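Local coordinates for protein beta-glycosidase (PDB 6T2R) that probably hydrolyses beta-glycosidic bonds in glycans as a family 16 glycoside hydrolase, consistent with an endo-acting O-glycanase of a gut bacterium that initiates mucin breakdown, at residues Q158-H163 with F222-P227; G191-P196 with V200-G205. All coordinates share one frame; numbering follows the deposited sequence.

Interaction 1 joins the end of strand 155-161 to the loop ahead of strand 228-233, and interaction 2 is the hairpin of strands 187-195 and 198-203. Along the chain the hairpin is nested inside the loop that interaction 1 closes. The two centres lie about 13 Å apart, and each is about 13 Å from the centre of the chain. They meet directly: Gln158 NE2 probably donates a hydrogen bond to His202 O, and the Phe201 side chain packs on Gln158 and Val160. In the beta-sandwich (jelly-roll) fold of family 16, one contact thus pairs neighbouring strands, while the other packs side chains between a strand and a loop.

Interaction 1 of 2, residues Q158-H163 with F222-P227; sequences QTVHSH and FPFNIP
Val160 and Phe224 make the apolar part of this contact, their side chains crossing at about a right angle. The ring reaches Val160 with its CZ corner, 3.6 Å from Val160 CB, and both valine methyls also come close to this corner. The approach is oblique to the ring plane. In Phe224, CG stands anti to the carbonyl carbon (chi1 -49°), and the far end of the ring is carried towards strand 155-161. Pro223 CD lies over the centre of one face, 3.6 Å above the plane of the Phe224 ring, so the preceding residue backs the aromatic group. A looser apolar approach follows further on, Ser162 CB to Pro223 CG at 4.4 Å.

The backbone contributes at the ring edge: His161 O lies near the plane of Phe224, 3.8 Å from CE1. Ser162 is the N-cap of helix 163-167, its OG making a weak hydrogen bond to Tyr164 N.

In the fold, this buried packing sets the loop 222-227 against the end of strand 155-161. Tyr211 of strand 206-212 touches both Val160 and Phe224, and Val144 of strand 143-145 also packs on Phe224.

Interaction 2 of 2, residues G191-P196 with V200-G205; sequences GVDFWP and VFHVNG
The Phe201 ring carries Val192 CG2 over one face, a CH-pi contact with the methyl 3.7 Å from the ring centroid and 20° off its normal. The two side chains run side by side on the same face of the hairpin. Val192 CG2 is placed anti to the backbone N, which turns this branch onto the ring. On the other face of the hairpin, the imidazole of His202 meets Asp193 OD2 at its edge, CE1 to OD2 being 3.3 Å. The Asp193 and His202 side chains cross at about a right angle, and the planes of carboxylate and imidazole are 46° apart. A water in the plane of the imidazole joins them: it donates to Asp193 OD1 and lies 2.7 Å from His202 ND1. Asp193 OD1 also forms a salt bridge with Arg109, which probably fixes the carboxylate and favours its charged form. Val200 CG2 sits at the edge of the Trp195 indole, 4.1 Å from CD1.

Antiparallel backbone pairing underlies these contacts. Gly191 with His202 and Asp193 with Val200 are hydrogen-bonded pairs, flanking the non-hydrogen-bonded pair Val192 with Phe201. His202 N to Gly191 O is nearly straight at 175°, though the donor stands above the carbonyl plane. The bond from Asp193 N to Val200 O is 2.7 Å long.

The hairpin lies between strand 108-116, which pairs with strand 187-195, and strand 206-212, which pairs with strand 198-203. Val144 of strand 143-145 touches both Val192 and Phe201, while Phe201 also meets the nearly parallel ring of Phe209 and packs on Val160 of strand 155-161.

Interaction 1 of 2, residues Q158-H163 with F222-P227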
ATOM      1  N   GLN A 158      -2.480  -3.459   9.408  1.00 23.24           N
ATOM      2  CA  GLN A 158      -2.494  -2.044   8.999  1.00 24.61           C
ATOM      3  C   GLN A 158      -1.638  -1.271  10.022  1.00 27.45           C
ATOM      4  O   GLN A 158      -1.743  -1.574  11.244  1.00 27.54           O
ATOM      5  CB  GLN A 158      -3.950  -1.606   8.866  1.00 24.91           C
ATOM      6  CG  GLN A 158      -4.719  -2.411   7.805  1.00 25.66           C
ATOM      7  CD  GLN A 158      -6.128  -1.895   7.610  1.00 25.12           C
ATOM      8  OE1 GLN A 158      -6.965  -2.016   8.515  1.00 30.23           O
ATOM      9  NE2 GLN A 158      -6.389  -1.294   6.452  1.00 22.50           N
ATOM     10  N   THR A 159      -0.787  -0.347   9.557  1.00 26.45           N
ATOM     11  CA  THR A 159       0.299   0.248  10.383  1.00 25.55           C
ATOM     12  C   THR A 159       0.685   1.633   9.880  1.00 24.59           C
ATOM     13  O   THR A 159       0.457   1.909   8.702  1.00 25.35           O
ATOM     14  CB  THR A 159       1.572  -0.597  10.354  1.00 23.64           C
ATOM     15  OG1 THR A 159       1.214  -1.970  10.342  1.00 28.15           O
ATOM     16  CG2 THR A 159       2.437  -0.349  11.568  1.00 27.43           C
ATOM     17  N   VAL A 160       1.194   2.474  10.781  1.00 23.56           N
ATOM     18  CA  VAL A 160       1.865   3.762  10.443  1.00 24.81           C
ATOM     19  C   VAL A 160       3.276   3.655  10.996  1.00 23.98           C
ATOM     20  O   VAL A 160       3.470   2.977  12.014  1.00 23.80           O
ATOM     21  CB  VAL A 160       1.152   5.039  10.957  1.00 25.20           C
ATOM     22  CG1 VAL A 160      -0.280   5.117  10.478  1.00 24.91           C
ATOM     23  CG2 VAL A 160       1.168   5.179  12.475  1.00 28.43           C
ATOM     24  N   HIS A 161       4.208   4.309  10.331  1.00 24.17           N
ATOM     25  CA  HIS A 161       5.587   4.538  10.830  1.00 25.04           C
ATOM     26  C   HIS A 161       5.902   6.025  10.706  1.00 27.32           C
ATOM     27  O   HIS A 161       5.427   6.672   9.704  1.00 26.17           O
ATOM     28  CB  HIS A 161       6.567   3.696  10.013  1.00 26.03           C
ATOM     29  CG  HIS A 161       6.141   2.293   9.952  1.00 26.48           C
ATOM     30  ND1 HIS A 161       6.462   1.414  10.941  1.00 28.52           N
ATOM     31  CD2 HIS A 161       5.380   1.628   9.061  1.00 27.76           C
ATOM     32  CE1 HIS A 161       5.952   0.234  10.639  1.00 25.70           C
ATOM     33  NE2 HIS A 161       5.270   0.348   9.514  1.00 24.96           N
ATOM     34  N   SER A 162       6.698   6.536  11.632  1.00 25.69           N
ATOM     35  CA  SER A 162       7.097   7.956  11.666  1.00 25.31           C
ATOM     36  C   SER A 162       8.415   8.121  12.422  1.00 24.15           C
ATOM     37  O   SER A 162       8.874   7.181  13.017  1.00 20.46           O
ATOM     38  CB  SER A 162       6.014   8.748  12.348  1.00 26.09           C
ATOM     39  OG  SER A 162       5.898   8.387  13.726  1.00 24.98           O
ATOM     40  N   HIS A 163       8.891   9.353  12.537  1.00 26.52           N
ATOM     41  CA  HIS A 163       9.984   9.729  13.475  1.00 27.34           C
ATOM     42  C   HIS A 163       9.600   9.273  14.882  1.00 26.73           C
ATOM     43  O   HIS A 163      10.440   8.763  15.614  1.00 27.78           O
ATOM     44  CB  HIS A 163      10.201  11.230  13.401  1.00 27.13           C
ATOM     45  CG  HIS A 163      11.094  11.793  14.437  1.00 26.88           C
ATOM     46  ND1 HIS A 163      12.447  11.616  14.383  1.00 27.19           N
ATOM     47  CD2 HIS A 163      10.824  12.529  15.542  1.00 24.56           C
ATOM     48  CE1 HIS A 163      12.979  12.257  15.406  1.00 26.03           C
ATOM     49  NE2 HIS A 163      12.010  12.811  16.144  1.00 24.48           N
ATOM     50  N   PHE A 222       2.561  13.152  13.829  1.00 23.21           N
ATOM     51  CA  PHE A 222       1.478  13.107  12.812  1.00 23.34           C
ATOM     52  C   PHE A 222       1.864  13.886  11.563  1.00 23.71           C
ATOM     53  O   PHE A 222       1.337  14.951  11.304  1.00 23.62           O
ATOM     54  CB  PHE A 222       0.139  13.585  13.339  1.00 23.50           C
ATOM     55  CG  PHE A 222      -1.056  12.983  12.629  1.00 24.82           C
ATOM     56  CD1 PHE A 222      -1.590  11.750  13.030  1.00 27.21           C
ATOM     57  CD2 PHE A 222      -1.647  13.626  11.570  1.00 23.22           C
ATOM     58  CE1 PHE A 222      -2.717  11.215  12.431  1.00 22.71           C
ATOM     59  CE2 PHE A 222      -2.768  13.075  10.957  1.00 26.38           C
ATOM     60  CZ  PHE A 222      -3.297  11.876  11.377  1.00 26.16           C
ATOM     61  N   PRO A 223       2.758  13.324  10.717  1.00 24.76           N
ATOM     62  CA  PRO A 223       3.224  13.989   9.501  1.00 23.72           C
ATOM     63  C   PRO A 223       2.374  13.693   8.247  1.00 24.89           C
ATOM     64  O   PRO A 223       2.698  14.160   7.142  1.00 24.92           O
ATOM     65  CB  PRO A 223       4.615  13.342   9.374  1.00 23.04           C
ATOM     66  CG  PRO A 223       4.412  11.899   9.800  1.00 22.14           C
ATOM     67  CD  PRO A 223       3.396  12.013  10.915  1.00 24.28           C
ATOM     68  N   PHE A 224       1.270  12.964   8.423  1.00 22.22           N
ATOM     69  CA  PHE A 224       0.585  12.260   7.310  1.00 24.00           C
ATOM     70  C   PHE A 224      -0.244  13.217   6.415  1.00 25.42           C
ATOM     71  O   PHE A 224      -0.518  12.814   5.279  1.00 27.92           O
ATOM     72  CB  PHE A 224      -0.257  11.121   7.875  1.00 23.02           C
ATOM     73  CG  PHE A 224       0.480  10.231   8.850  1.00 23.48           C
ATOM     74  CD1 PHE A 224       1.465   9.362   8.410  1.00 22.49           C
ATOM     75  CD2 PHE A 224       0.171  10.250  10.211  1.00 25.90           C
ATOM     76  CE1 PHE A 224       2.127   8.520   9.291  1.00 24.39           C
ATOM     77  CE2 PHE A 224       0.849   9.424  11.100  1.00 24.98           C
ATOM     78  CZ  PHE A 224       1.835   8.571  10.638  1.00 24.22           C
ATOM     79  N   ASN A 225      -0.646  14.415   6.845  1.00 26.71           N
ATOM     80  CA  ASN A 225      -1.600  15.231   6.041  1.00 26.73           C
ATOM     81  C   ASN A 225      -0.796  16.004   5.016  1.00 26.26           C
ATOM     82  O   ASN A 225      -0.786  17.197   5.099  1.00 26.82           O
ATOM     83  CB  ASN A 225      -2.530  16.127   6.857  1.00 31.26           C
ATOM     84  CG  ASN A 225      -3.596  15.306   7.551  1.00 42.34           C
ATOM     85  OD1 ASN A 225      -3.871  15.546   8.731  1.00 49.49           O
ATOM     86  ND2 ASN A 225      -4.150  14.300   6.864  1.00 44.31           N
ATOM     87  N   ILE A 226      -0.097  15.271   4.152  1.00 24.16           N
ATOM     88  CA  ILE A 226       0.749  15.780   3.056  1.00 25.23           C
ATOM     89  C   ILE A 226       0.413  14.887   1.874  1.00 24.24           C
ATOM     90  O   ILE A 226      -0.003  13.745   2.052  1.00 22.85           O
ATOM     91  CB  ILE A 226       2.256  15.723   3.394  1.00 26.34           C
ATOM     92  CG1 ILE A 226       2.728  14.297   3.723  1.00 25.07           C
ATOM     93  CG2 ILE A 226       2.616  16.711   4.497  1.00 27.48           C
ATOM     94  CD1 ILE A 226       4.226  14.226   4.048  1.00 24.54           C
ATOM     95  N   PRO A 227       0.617  15.373   0.640  1.00 25.44           N
ATOM     96  CA  PRO A 227       0.333  14.568  -0.538  1.00 24.72           C
ATOM     97  C   PRO A 227       1.094  13.237  -0.485  1.00 23.86           C
ATOM     98  O   PRO A 227       2.264  13.227  -0.119  1.00 20.97           O
ATOM     99  CB  PRO A 227       0.864  15.431  -1.682  1.00 26.32           C
ATOM    100  CG  PRO A 227       0.804  16.834  -1.141  1.00 25.37           C
ATOM    101  CD  PRO A 227       1.192  16.691   0.309  1.00 25.39           C
TER

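Interaction 2 of 2, residues G191-P196 with V200-G205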
ATOM      1  N   GLY A 191      -8.578  -0.145   3.090  1.00 23.92           N
ATOM      2  CA  GLY A 191      -8.815   1.308   3.078  1.00 23.76           C
ATOM      3  C   GLY A 191      -8.184   2.053   4.255  1.00 22.75           C
ATOM      4  O   GLY A 191      -7.962   1.454   5.343  1.00 20.91           O
ATOM      5  N   VAL A 192      -7.824   3.309   4.016  1.00 21.84           N
ATOM      6  CA  VAL A 192      -7.414   4.284   5.053  1.00 22.15           C
ATOM      7  C   VAL A 192      -8.131   5.589   4.721  1.00 24.36           C
ATOM      8  O   VAL A 192      -8.262   5.881   3.494  1.00 23.73           O
ATOM      9  CB  VAL A 192      -5.886   4.446   5.123  1.00 24.86           C
ATOM     10  CG1 VAL A 192      -5.294   5.141   3.874  1.00 23.27           C
ATOM     11  CG2 VAL A 192      -5.475   5.153   6.421  1.00 27.33           C
ATOM     12  N   ASP A 193      -8.596   6.289   5.749  1.00 23.13           N
ATOM     13  CA  ASP A 193      -9.161   7.657   5.654  1.00 25.44           C
ATOM     14  C   ASP A 193      -8.182   8.623   6.319  1.00 25.53           C
ATOM     15  O   ASP A 193      -7.741   8.334   7.503  1.00 26.92           O
ATOM     16  CB  ASP A 193     -10.529   7.738   6.335  1.00 27.48           C
ATOM     17  CG  ASP A 193     -11.595   6.816   5.750  1.00 29.44           C
ATOM     18  OD1 ASP A 193     -11.384   6.284   4.609  1.00 26.86           O
ATOM     19  OD2 ASP A 193     -12.635   6.630   6.437  1.00 26.92           O
ATOM     20  N   PHE A 194      -7.807   9.686   5.590  1.00 24.65           N
ATOM     21  CA  PHE A 194      -6.946  10.791   6.082  1.00 23.21           C
ATOM     22  C   PHE A 194      -7.827  11.935   6.581  1.00 26.89           C
ATOM     23  O   PHE A 194      -8.630  12.465   5.786  1.00 28.42           O
ATOM     24  CB  PHE A 194      -6.044  11.328   4.980  1.00 22.77           C
ATOM     25  CG  PHE A 194      -4.925  10.408   4.552  1.00 24.16           C
ATOM     26  CD1 PHE A 194      -5.164   9.346   3.684  1.00 22.85           C
ATOM     27  CD2 PHE A 194      -3.627  10.627   4.978  1.00 23.07           C
ATOM     28  CE1 PHE A 194      -4.139   8.518   3.262  1.00 23.68           C
ATOM     29  CE2 PHE A 194      -2.601   9.807   4.536  1.00 24.15           C
ATOM     30  CZ  PHE A 194      -2.857   8.752   3.690  1.00 24.71           C
ATOM     31  N   TRP A 195      -7.697  12.277   7.865  1.00 26.93           N
ATOM     32  CA  TRP A 195      -8.293  13.494   8.470  1.00 25.93           C
ATOM     33  C   TRP A 195      -7.191  14.319   9.125  1.00 27.60           C
ATOM     34  O   TRP A 195      -6.114  13.790   9.441  1.00 28.32           O
ATOM     35  CB  TRP A 195      -9.387  13.137   9.478  1.00 24.91           C
ATOM     36  CG  TRP A 195     -10.442  12.199   8.957  1.00 26.55           C
ATOM     37  CD1 TRP A 195     -10.640  10.898   9.325  1.00 23.33           C
ATOM     38  CD2 TRP A 195     -11.465  12.498   7.988  1.00 21.82           C
ATOM     39  NE1 TRP A 195     -11.729  10.380   8.685  1.00 24.00           N
ATOM     40  CE2 TRP A 195     -12.255  11.338   7.854  1.00 24.15           C
ATOM     41  CE3 TRP A 195     -11.823  13.639   7.284  1.00 22.00           C
ATOM     42  CZ2 TRP A 195     -13.364  11.281   7.017  1.00 24.31           C
ATOM     43  CZ3 TRP A 195     -12.918  13.580   6.448  1.00 24.16           C
ATOM     44  CH2 TRP A 195     -13.674  12.419   6.319  1.00 23.25           C
ATOM     45  N   PRO A 196      -7.453  15.617   9.389  1.00 26.63           N
ATOM     46  CA  PRO A 196      -6.476  16.487  10.042  1.00 29.32           C
ATOM     47  C   PRO A 196      -5.954  15.933  11.370  1.00 29.78           C
ATOM     48  O   PRO A 196      -4.790  16.139  11.652  1.00 29.16           O
ATOM     49  CB  PRO A 196      -7.235  17.804  10.261  1.00 29.45           C
ATOM     50  CG  PRO A 196      -8.241  17.803   9.101  1.00 31.30           C
ATOM     51  CD  PRO A 196      -8.678  16.351   9.034  1.00 28.32           C
ATOM     52  N   VAL A 200      -7.939   6.646   9.868  1.00 27.82           N
ATOM     53  CA  VAL A 200      -8.866   5.519  10.196  1.00 26.65           C
ATOM     54  C   VAL A 200      -8.703   4.427   9.136  1.00 26.73           C
ATOM     55  O   VAL A 200      -8.917   4.737   7.947  1.00 23.69           O
ATOM     56  CB  VAL A 200     -10.333   5.965  10.258  1.00 26.80           C
ATOM     57  CG1 VAL A 200     -11.212   4.810  10.700  1.00 27.53           C
ATOM     58  CG2 VAL A 200     -10.535   7.202  11.144  1.00 27.77           C
ATOM     59  N   PHE A 201      -8.336   3.216   9.583  1.00 25.69           N
ATOM     60  CA  PHE A 201      -8.068   2.022   8.740  1.00 25.91           C
ATOM     61  C   PHE A 201      -9.299   1.126   8.709  1.00 26.09           C
ATOM     62  O   PHE A 201      -9.903   0.916   9.757  1.00 26.16           O
ATOM     63  CB  PHE A 201      -6.861   1.264   9.277  1.00 26.50           C
ATOM     64  CG  PHE A 201      -5.557   2.002   9.090  1.00 25.59           C
ATOM     65  CD1 PHE A 201      -4.811   1.880   7.920  1.00 27.52           C
ATOM     66  CD2 PHE A 201      -5.073   2.822  10.087  1.00 24.70           C
ATOM     67  CE1 PHE A 201      -3.611   2.567   7.755  1.00 25.01           C
ATOM     68  CE2 PHE A 201      -3.871   3.501   9.928  1.00 23.79           C
ATOM     69  CZ  PHE A 201      -3.134   3.365   8.779  1.00 24.04           C
ATOM     70  N   HIS A 202      -9.642   0.637   7.527  1.00 25.45           N
ATOM     71  CA  HIS A 202     -10.813  -0.227   7.281  1.00 27.71           C
ATOM     72  C   HIS A 202     -10.342  -1.408   6.452  1.00 29.12           C
ATOM     73  O   HIS A 202      -9.432  -1.235   5.631  1.00 27.77           O
ATOM     74  CB  HIS A 202     -11.945   0.520   6.551  1.00 27.51           C
ATOM     75  CG  HIS A 202     -12.527   1.650   7.323  1.00 29.62           C
ATOM     76  ND1 HIS A 202     -12.136   2.960   7.119  1.00 34.45           N
ATOM     77  CD2 HIS A 202     -13.438   1.667   8.329  1.00 30.41           C
ATOM     78  CE1 HIS A 202     -12.819   3.742   7.942  1.00 39.16           C
ATOM     79  NE2 HIS A 202     -13.619   2.963   8.717  1.00 29.28           N
ATOM     80  N   VAL A 203     -10.926  -2.565   6.740  1.00 29.34           N
ATOM     81  CA  VAL A 203     -10.972  -3.749   5.844  1.00 29.17           C
ATOM     82  C   VAL A 203     -12.459  -4.078   5.617  1.00 29.78           C
ATOM     83  O   VAL A 203     -13.193  -4.181   6.629  1.00 27.55           O
ATOM     84  CB  VAL A 203     -10.183  -4.912   6.472  1.00 26.03           C
ATOM     85  CG1 VAL A 203     -10.306  -6.160   5.653  1.00 25.89           C
ATOM     86  CG2 VAL A 203      -8.719  -4.549   6.656  1.00 28.07           C
ATOM     87  N   ASN A 204     -12.878  -4.176   4.348  1.00 29.54           N
ATOM     88  CA  ASN A 204     -14.288  -4.364   3.912  1.00 31.80           C
ATOM     89  C   ASN A 204     -15.227  -3.395   4.639  1.00 31.41           C
ATOM     90  O   ASN A 204     -16.296  -3.814   4.989  1.00 33.37           O
ATOM     91  CB  ASN A 204     -14.689  -5.833   4.120  1.00 30.64           C
ATOM     92  CG  ASN A 204     -13.725  -6.751   3.398  1.00 31.52           C
ATOM     93  OD1 ASN A 204     -13.313  -6.436   2.288  1.00 29.12           O
ATOM     94  ND2 ASN A 204     -13.313  -7.842   4.019  1.00 25.72           N
ATOM     95  N   GLY A 205     -14.842  -2.154   4.923  1.00 32.26           N
ATOM     96  CA  GLY A 205     -15.785  -1.216   5.568  1.00 31.06           C
ATOM     97  C   GLY A 205     -15.891  -1.370   7.085  1.00 31.02           C
ATOM     98  O   GLY A 205     -16.427  -0.462   7.706  1.00 36.35           O
TER
HETATM   99  O   HOH W   1     -10.861   3.512   4.779  1.00 23.18           O